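Local coordinates for protein chinitase A (Streptomyces coelicolor, PDB 3EBV) that probably hydrolyses internal glycosidic bonds of chitin, acting through the family 18 glycoside hydrolase domain present here, one part of a longer secreted protein, at residues I153-T158 with T174-Q179; F201-A206 with L244-K249; L221-S226 with S238-A243. One frame throughout, in Å; residues are numbered along the deposited sequence. Where two conformers were deposited one is given.

The three contacts follow the outer side of one arc of a family 18 TIM barrel, where a loop and a helix pack on strands 175-179 and 219-224 and two helices pack on each other. Contacts 2 and 3 have centres about 10 Å apart and share helix 237-249; they merge where Leu202 CD1 meets Ala243 CB at 3.7 Å. Contact 1, its centre about 14 Å from that of contact 2, joins the group through Met178 CE, 3.8 Å from Leu205 CB. It is also the one tied to the probable active site: Gln179, the last residue of 174-179, hydrogen-bonds Glu121 of the DxxDxDxE motif, which in this family carries the catalytic acid.

Contact 1 of 3, residues I153-T158 with T174-Q179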
loop_
_atom_site.group_PDB
_atom_site.type_symbol
_atom_site.label_atom_id
_atom_site.label_comp_id
_atom_site.label_asym_id
_atom_site.label_seq_id
_atom_site.Cartn_x
_atom_site.Cartn_y
_atom_site.Cartn_z
ATOM N N ILE A 153 1.145 -12.830 -6.429
ATOM C CA ILE A 153 2.129 -13.932 -6.465
ATOM C C ILE A 153 3.080 -13.921 -5.264
ATOM O O ILE A 153 3.737 -14.951 -4.965
ATOM C CB ILE A 153 2.996 -13.902 -7.739
ATOM C CG1 ILE A 153 3.731 -12.556 -7.884
ATOM C CG2 ILE A 153 2.123 -14.222 -8.936
ATOM C CD1 ILE A 153 4.683 -12.495 -9.078
ATOM N N ASP A 154 3.134 -12.787 -4.557
ATOM C CA ASP A 154 4.071 -12.637 -3.437
ATOM C C ASP A 154 3.496 -13.082 -2.088
ATOM O O ASP A 154 4.246 -13.121 -1.094
ATOM C CB ASP A 154 4.489 -11.175 -3.331
ATOM C CG ASP A 154 5.223 -10.675 -4.570
ATOM O OD1 ASP A 154 6.153 -11.373 -5.022
ATOM O OD2 ASP A 154 4.859 -9.595 -5.076
HETATM N N MSE A 155 2.191 -13.382 -2.031
HETATM C CA MSE A 155 1.546 -13.747 -0.762
HETATM C C MSE A 155 0.678 -15.007 -0.914
HETATM O O MSE A 155 -0.292 -15.184 -0.165
HETATM C CB MSE A 155 0.655 -12.608 -0.247
HETATM C CG MSE A 155 1.321 -11.218 -0.147
HETATM SE SE MSE A 155 2.622 -11.119 1.340
HETATM C CE MSE A 155 1.390 -11.087 2.795
ATOM N N GLN A 156 1.065 -15.895 -1.814
ATOM C CA GLN A 156 0.330 -17.149 -2.022
ATOM C C GLN A 156 0.604 -18.172 -0.925
ATOM O O GLN A 156 -0.184 -19.077 -0.709
ATOM C CB GLN A 156 0.657 -17.712 -3.401
ATOM C CG GLN A 156 -0.184 -17.041 -4.512
ATOM C CD GLN A 156 -1.644 -17.528 -4.502
ATOM O OE1 GLN A 156 -2.551 -16.882 -3.906
ATOM N NE2 GLN A 156 -1.876 -18.610 -5.190
ATOM N N SER A 157 1.713 -17.991 -0.214
ATOM C CA SER A 157 1.980 -18.776 0.992
ATOM C C SER A 157 2.946 -17.972 1.846
ATOM O O SER A 157 3.512 -16.949 1.404
ATOM C CB SER A 157 2.630 -20.127 0.661
ATOM O OG SER A 157 3.974 -19.995 0.247
ATOM N N THR A 158 3.168 -18.471 3.057
ATOM C CA THR A 158 4.070 -17.818 4.003
ATOM C C THR A 158 5.506 -17.880 3.528
ATOM O O THR A 158 6.341 -17.193 4.082
ATOM C CB THR A 158 3.970 -18.422 5.403
ATOM O OG1 THR A 158 4.313 -19.806 5.316
ATOM C CG2 THR A 158 2.568 -18.273 5.981
ATOM N N THR A 174 2.845 -1.941 9.816
ATOM C CA THR A 174 1.517 -1.333 9.919
ATOM C C THR A 174 0.467 -2.162 9.149
ATOM O O THR A 174 -0.463 -2.714 9.763
ATOM C CB THR A 174 1.522 0.116 9.402
ATOM O OG1 THR A 174 2.605 0.825 10.073
ATOM C CG2 THR A 174 0.195 0.786 9.691
ATOM N N VAL A 175 0.657 -2.272 7.822
ATOM C CA VAL A 175 -0.332 -3.014 7.027
ATOM C C VAL A 175 0.265 -3.465 5.720
ATOM O O VAL A 175 1.092 -2.769 5.103
ATOM C CB VAL A 175 -1.621 -2.166 6.796
ATOM C CG1 VAL A 175 -1.320 -0.827 6.098
ATOM C CG2 VAL A 175 -2.673 -2.933 6.027
ATOM N N VAL A 176 -0.166 -4.673 5.320
ATOM C CA VAL A 176 0.109 -5.216 3.982
ATOM C C VAL A 176 -1.109 -4.909 3.141
ATOM O O VAL A 176 -2.161 -5.537 3.302
ATOM C CB VAL A 176 0.373 -6.731 3.991
ATOM C CG1 VAL A 176 0.633 -7.236 2.583
ATOM C CG2 VAL A 176 1.626 -7.036 4.857
ATOM N N ASN A 177 -0.979 -3.930 2.244
ATOM C CA ASN A 177 -2.034 -3.603 1.266
ATOM C C ASN A 177 -1.727 -4.336 -0.046
ATOM O O ASN A 177 -1.127 -3.770 -0.963
ATOM C CB ASN A 177 -2.069 -2.096 0.988
ATOM C CG ASN A 177 -2.523 -1.266 2.188
ATOM O OD1 ASN A 177 -3.531 -1.583 2.845
ATOM N ND2 ASN A 177 -1.802 -0.120 2.438
HETATM N N MSE A 178 -2.058 -5.620 -0.112
HETATM C CA MSE A 178 -1.770 -6.344 -1.357
HETATM C C MSE A 178 -2.544 -5.750 -2.540
HETATM O O MSE A 178 -3.630 -5.179 -2.365
HETATM C CB MSE A 178 -2.082 -7.860 -1.219
HETATM C CG MSE A 178 -1.706 -8.627 -2.475
HETATM SE SE MSE A 178 -1.731 -10.565 -2.080
HETATM C CE MSE A 178 -3.632 -10.869 -2.019
ATOM N N GLN A 179 -1.934 -5.887 -3.736
ATOM C CA GLN A 179 -2.551 -5.400 -4.961
ATOM C C GLN A 179 -3.402 -6.558 -5.526
ATOM O O GLN A 179 -2.899 -7.485 -6.193
ATOM C CB GLN A 179 -1.468 -5.024 -5.991
ATOM C CG GLN A 179 -0.523 -3.947 -5.496
ATOM C CD GLN A 179 0.543 -3.650 -6.554
ATOM O OE1 GLN A 179 0.241 -3.512 -7.748
ATOM N NE2 GLN A 179 1.795 -3.574 -6.113
#
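Met155 and Met178, both selenomethionines, lie alongside each other with their chains running in opposing senses, and form the tighter of the two apolar meetings between 153-158 and 174-179. Selenium does the touching on one side only: Met178 SE sits 3.6 Å from Met155 CB, and its distance to Met155 CG is 3.7 Å. In Met178, CG anti to the backbone N (chi1 -177°) and a nearly straight second torsion carry the broad, polarisable selenium out to the root of Met155; the bend at chi3 only turns the terminal CE aside.

The second meeting uses the other end of Met155. Bends at chi2 and chi3 (-72° and -73°) fold this side chain into a hook, so that the methyl CE, rather than the selenium, arrives at Val176, 3.9 Å from CG1. The loop residue therefore spans two side chains that lie two apart on the strand and face the same way.

Polar bonds operate around this apolar patch. In the loop, Asp154 OD2 accepts from Gln151 N; on the strand, Gln179 NE2 gives a hydrogen bond to Ala149 O.

The setting is a beta-alpha-beta crossover: the loop follows strand 145-148, helix 161-168 comes next, and strand 175-179 returns parallel to the first. Tyr162 and Phe163 of that helix, with Gln209 of helix 199-210, pack against Met155.

Contact 2 of 3, residues F201-A206 with L244-K249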
loop_
_atom_site.group_PDB
_atom_site.type_symbol
_atom_site.label_atom_id
_atom_site.label_comp_id
_atom_site.label_asym_id
_atom_site.label_seq_id
_atom_site.Cartn_x
_atom_site.Cartn_y
_atom_site.Cartn_z
ATOM N N PHE A 201 -12.163 -13.371 -4.851
ATOM C CA PHE A 201 -10.698 -13.169 -4.987
ATOM C C PHE A 201 -10.204 -12.363 -3.798
ATOM O O PHE A 201 -9.127 -12.663 -3.256
ATOM C CB PHE A 201 -10.456 -12.387 -6.258
ATOM C CG PHE A 201 -9.011 -12.367 -6.754
ATOM C CD1 PHE A 201 -8.417 -13.485 -7.335
ATOM C CD2 PHE A 201 -8.289 -11.170 -6.680
ATOM C CE1 PHE A 201 -7.097 -13.402 -7.866
ATOM C CE2 PHE A 201 -6.969 -11.100 -7.212
ATOM C CZ PHE A 201 -6.385 -12.169 -7.793
ATOM N N LEU A 202 -10.968 -11.354 -3.389
ATOM C CA LEU A 202 -10.562 -10.546 -2.237
ATOM C C LEU A 202 -10.568 -11.362 -0.953
ATOM O O LEU A 202 -9.607 -11.375 -0.185
ATOM C CB LEU A 202 -11.455 -9.305 -2.093
ATOM C CG LEU A 202 -11.561 -8.441 -3.368
ATOM C CD1 LEU A 202 -12.416 -7.219 -3.127
ATOM C CD2 LEU A 202 -10.155 -8.020 -3.867
ATOM N N THR A 203 -11.698 -12.031 -0.689
ATOM C CA THR A 203 -11.810 -12.702 0.611
ATOM C C THR A 203 -10.951 -13.950 0.737
ATOM O O THR A 203 -10.333 -14.173 1.802
ATOM C CB THR A 203 -13.307 -13.055 0.918
ATOM O OG1 THR A 203 -13.809 -13.893 -0.145
ATOM C CG2 THR A 203 -14.150 -11.795 0.985
ATOM N N ALA A 204 -10.921 -14.775 -0.312
ATOM C CA ALA A 204 -10.150 -16.005 -0.275
ATOM C C ALA A 204 -8.635 -15.800 -0.244
ATOM O O ALA A 204 -7.905 -16.624 0.335
ATOM C CB ALA A 204 -10.571 -16.941 -1.414
ATOM N N LEU A 205 -8.157 -14.737 -0.910
ATOM C CA LEU A 205 -6.720 -14.451 -0.862
ATOM C C LEU A 205 -6.363 -13.695 0.421
ATOM O O LEU A 205 -5.285 -13.959 0.978
ATOM C CB LEU A 205 -6.289 -13.638 -2.099
ATOM C CG LEU A 205 -5.964 -14.495 -3.330
ATOM C CD1 LEU A 205 -7.129 -15.325 -3.845
ATOM C CD2 LEU A 205 -5.474 -13.565 -4.456
ATOM N N ALA A 206 -7.215 -12.772 0.894
ATOM C CA ALA A 206 -6.958 -12.133 2.203
ATOM C C ALA A 206 -6.888 -13.184 3.306
ATOM O O ALA A 206 -6.065 -13.085 4.223
ATOM C CB ALA A 206 -8.005 -11.095 2.512
ATOM N N LEU A 244 -15.139 -6.495 2.611
ATOM C CA LEU A 244 -14.867 -6.004 3.974
ATOM C C LEU A 244 -15.899 -6.569 4.962
ATOM O O LEU A 244 -15.504 -7.014 6.032
ATOM C CB LEU A 244 -14.886 -4.467 3.996
ATOM C CG LEU A 244 -13.716 -3.805 3.237
ATOM C CD1 LEU A 244 -14.093 -2.306 3.143
ATOM C CD2 LEU A 244 -12.398 -4.009 3.969
ATOM N N ASP A 245 -17.173 -6.520 4.564
ATOM C CA ASP A 245 -18.265 -7.085 5.406
ATOM C C ASP A 245 -18.023 -8.568 5.624
ATOM O O ASP A 245 -18.238 -9.093 6.728
ATOM C CB ASP A 245 -19.608 -6.884 4.733
ATOM C CG ASP A 245 -20.058 -5.430 4.746
ATOM O OD1 ASP A 245 -19.406 -4.606 5.440
ATOM O OD2 ASP A 245 -21.069 -5.189 4.063
ATOM N N CYS A 246 -17.670 -9.274 4.560
ATOM C CA CYS A 246 -17.540 -10.723 4.679
ATOM C C CYS A 246 -16.460 -11.091 5.691
ATOM O O CYS A 246 -16.652 -11.939 6.612
ATOM C CB CYS A 246 -17.272 -11.295 3.285
ATOM S SG CYS A 246 -16.947 -13.094 3.248
ATOM N N LEU A 247 -15.311 -10.431 5.580
ATOM C CA LEU A 247 -14.179 -10.736 6.463
ATOM C C LEU A 247 -14.445 -10.252 7.888
ATOM O O LEU A 247 -14.067 -10.944 8.826
ATOM C CB LEU A 247 -12.905 -10.049 5.930
ATOM C CG LEU A 247 -12.399 -10.708 4.625
ATOM C CD1 LEU A 247 -11.376 -9.750 3.897
ATOM C CD2 LEU A 247 -11.732 -12.040 4.876
ATOM N N THR A 248 -15.058 -9.070 8.046
ATOM C CA THR A 248 -15.174 -8.479 9.409
ATOM C C THR A 248 -16.394 -8.969 10.193
ATOM O O THR A 248 -16.336 -9.002 11.424
ATOM C CB THR A 248 -15.218 -6.927 9.364
ATOM O OG1 THR A 248 -16.343 -6.470 8.617
ATOM C CG2 THR A 248 -13.891 -6.364 8.765
ATOM N N LYS A 249 -17.472 -9.288 9.481
ATOM C CA LYS A 249 -18.725 -9.559 10.199
ATOM C C LYS A 249 -19.574 -10.664 9.598
ATOM O O LYS A 249 -20.729 -10.868 10.033
ATOM C CB LYS A 249 -19.522 -8.261 10.390
ATOM C CG LYS A 249 -20.004 -7.607 9.098
ATOM C CD LYS A 249 -20.630 -6.219 9.418
ATOM C CE LYS A 249 -21.032 -5.461 8.173
ATOM N NZ LYS A 249 -21.902 -4.234 8.431
#
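Thr203 meets Cys246 and Leu247 where helix 199-210 approaches helix 237-249. Its methyl CG2 points at the cysteine, 3.8 Å from Cys246 SG and 3.9 Å from Cys246 CB. Leu247 fills the adjoining position with both of its branches: CD2 lies 4.0 Å from the backbone O of Thr203, while CD1 reaches one turn further along and rests 3.9 Å from Ala206 CB. A single leucine thus forks against two residues three apart on the same helical face.

The threonine torsion sorts its two branches by chemistry. With chi1 at 58°, OG1 stands between the backbone N and the carbonyl carbon, close to its own helix, where it makes weak hydrogen bonds to Val199 O and Asp200 O; CG2 is turned beside the backbone N and serves the neighbouring helix. Cys246 is held by its disulfide with Cys253, which ties the sulfur touching Thr203 to the chain beyond the helix.

Further out, Thr248 OG1 donates to Leu244 O at 2.8 Å from above the carbonyl plane, and the helical Thr248 N reaches the same oxygen from the opposite face, so two donors grip one acceptor.

The axes of the two short segments approach to 9.7 Å, at 37°, running broadly in the same direction, as expected for successive helices around a TIM barrel. Strand 219-224 comes between them in the chain and lies beneath both, while helix 199-210 sets Phe201 and Ala204 against Tyr194 of strand 193-194.

Contact 3 of 3, residues L221-S226 with S238-A243; sequences LGLPAS and SVVNAA
Leu223 and Val240 are turned toward each other by matching first torsions: in each, the atom that faces across, CG of the leucine and CG2 of the valine, lies anti to its carbonyl carbon and beside the backbone N. The two side chains meet tip to tip, Leu223 CG standing 3.8 Å from Val240 CG2. Because the second leucine torsion is also turned (chi2 -55°), CD2 joins the meeting at 4.0 Å from that same valine methyl, which therefore rests on a branch point and one of its arms.

Leu221, two residues back along the strand, works differently. Its extended second torsion (chi2 -176°) sends CD1 outward to Ala243 CB, 3.9 Å away. The two pairs follow in reversed order, so the helix runs back against the strand. Strand 219-224 and helix 237-249 form a beta-alpha unit of the TIM barrel, the helix returning over the outer side of its own strand.

Trp283 and Val287 of helix 282-292 touch Val240, and Leu202 of helix 199-210 touches Leu223. Within the sheet, the strand is bonded to its neighbour 267-271, and Leu223 O also accepts from Thr270 OG1.

Chemically, strand and helix offer each other methyl and methine groups alone. Such a contact has no bond direction to satisfy; its specificity comes from shape, and its stability from the burial of hydrocarbon.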
loop_
_atom_site.group_PDB
_atom_site.type_symbol
_atom_site.label_atom_id
_atom_site.label_comp_id
_atom_site.label_asym_id
_atom_site.label_seq_id
_atom_site.Cartn_x
_atom_site.Cartn_y
_atom_site.Cartn_z
ATOM N N LEU A 221 -7.149 -4.365 1.787
ATOM C CA LEU A 221 -7.571 -4.800 0.439
ATOM C C LEU A 221 -7.228 -3.684 -0.568
ATOM O O LEU A 221 -7.902 -2.647 -0.572
ATOM C CB LEU A 221 -9.100 -5.096 0.399
ATOM C CG LEU A 221 -9.567 -6.106 1.470
ATOM C CD1 LEU A 221 -11.028 -6.316 1.196
ATOM C CD2 LEU A 221 -8.863 -7.435 1.341
ATOM N N GLY A 222 -6.220 -3.938 -1.420
ATOM C CA GLY A 222 -5.802 -2.923 -2.427
ATOM C C GLY A 222 -6.466 -3.196 -3.786
ATOM O O GLY A 222 -6.381 -4.286 -4.315
ATOM N N LEU A 223 -7.101 -2.150 -4.322
ATOM C CA LEU A 223 -7.845 -2.260 -5.593
ATOM C C LEU A 223 -7.522 -1.072 -6.493
ATOM O O LEU A 223 -7.114 -0.009 -6.019
ATOM C CB LEU A 223 -9.369 -2.222 -5.330
ATOM C CG LEU A 223 -10.109 -3.510 -4.922
ATOM C CD1 LEU A 223 -9.875 -4.610 -5.932
ATOM C CD2 LEU A 223 -9.699 -3.947 -3.462
ATOM N N PRO A 224 -7.790 -1.214 -7.808
ATOM C CA PRO A 224 -7.676 -0.038 -8.703
ATOM C C PRO A 224 -8.841 0.918 -8.412
ATOM O O PRO A 224 -9.994 0.470 -8.171
ATOM C CB PRO A 224 -7.837 -0.648 -10.127
ATOM C CG PRO A 224 -7.636 -2.152 -9.951
ATOM C CD PRO A 224 -8.242 -2.391 -8.546
ATOM N N ALA A 225 -8.582 2.222 -8.511
ATOM C CA ALA A 225 -9.631 3.207 -8.231
ATOM C C ALA A 225 -10.753 3.226 -9.279
ATOM O O ALA A 225 -11.858 3.692 -9.002
ATOM C CB ALA A 225 -9.030 4.616 -8.120
ATOM N N SER A 226 -10.394 2.824 -10.493
ATOM C CA SER A 226 -11.287 2.876 -11.659
ATOM C C SER A 226 -10.760 1.903 -12.711
ATOM O O SER A 226 -9.670 1.348 -12.558
ATOM C CB SER A 226 -11.266 4.305 -12.259
ATOM O OG SER A 226 -10.050 4.509 -12.977
ATOM N N SER A 238 -19.031 -1.268 -4.201
ATOM C CA SER A 238 -19.924 -2.182 -3.461
ATOM C C SER A 238 -19.267 -3.548 -3.282
ATOM O O SER A 238 -19.501 -4.203 -2.270
ATOM C CB SER A 238 -21.263 -2.340 -4.202
ATOM O OG SER A 238 -21.080 -2.880 -5.497
ATOM N N VAL A 239 -18.437 -3.982 -4.244
ATOM C CA VAL A 239 -17.728 -5.272 -4.127
ATOM C C VAL A 239 -16.637 -5.204 -3.036
ATOM O O VAL A 239 -16.463 -6.146 -2.241
ATOM C CB VAL A 239 -17.137 -5.753 -5.483
ATOM C CG1 VAL A 239 -16.235 -6.996 -5.295
ATOM C CG2 VAL A 239 -18.280 -6.034 -6.509
ATOM N N VAL A 240 -15.868 -4.114 -3.018
ATOM C CA VAL A 240 -14.891 -3.940 -1.954
ATOM C C VAL A 240 -15.616 -3.966 -0.592
ATOM O O VAL A 240 -15.158 -4.626 0.363
ATOM C CB VAL A 240 -14.114 -2.582 -2.056
ATOM C CG1 VAL A 240 -13.087 -2.483 -0.925
ATOM C CG2 VAL A 240 -13.452 -2.460 -3.450
ATOM N N ASN A 241 -16.712 -3.217 -0.485
ATOM C CA ASN A 241 -17.457 -3.129 0.800
ATOM C C ASN A 241 -18.026 -4.488 1.186
ATOM O O ASN A 241 -18.003 -4.827 2.359
ATOM C CB ASN A 241 -18.561 -2.063 0.700
ATOM C CG ASN A 241 -17.979 -0.681 0.481
ATOM O OD1 ASN A 241 -16.802 -0.437 0.779
ATOM N ND2 ASN A 241 -18.817 0.255 0.002
ATOM N N ALA A 242 -18.493 -5.259 0.197
ATOM C CA ALA A 242 -18.945 -6.620 0.499
ATOM C C ALA A 242 -17.815 -7.488 1.042
ATOM O O ALA A 242 -18.002 -8.263 2.009
ATOM C CB ALA A 242 -19.568 -7.249 -0.709
ATOM N N ALA A 243 -16.637 -7.409 0.428
ATOM C CA ALA A 243 -15.524 -8.208 0.921
ATOM C C ALA A 243 -15.151 -7.805 2.362
ATOM O O ALA A 243 -14.807 -8.644 3.195
ATOM C CB ALA A 243 -14.296 -8.031 -0.029
#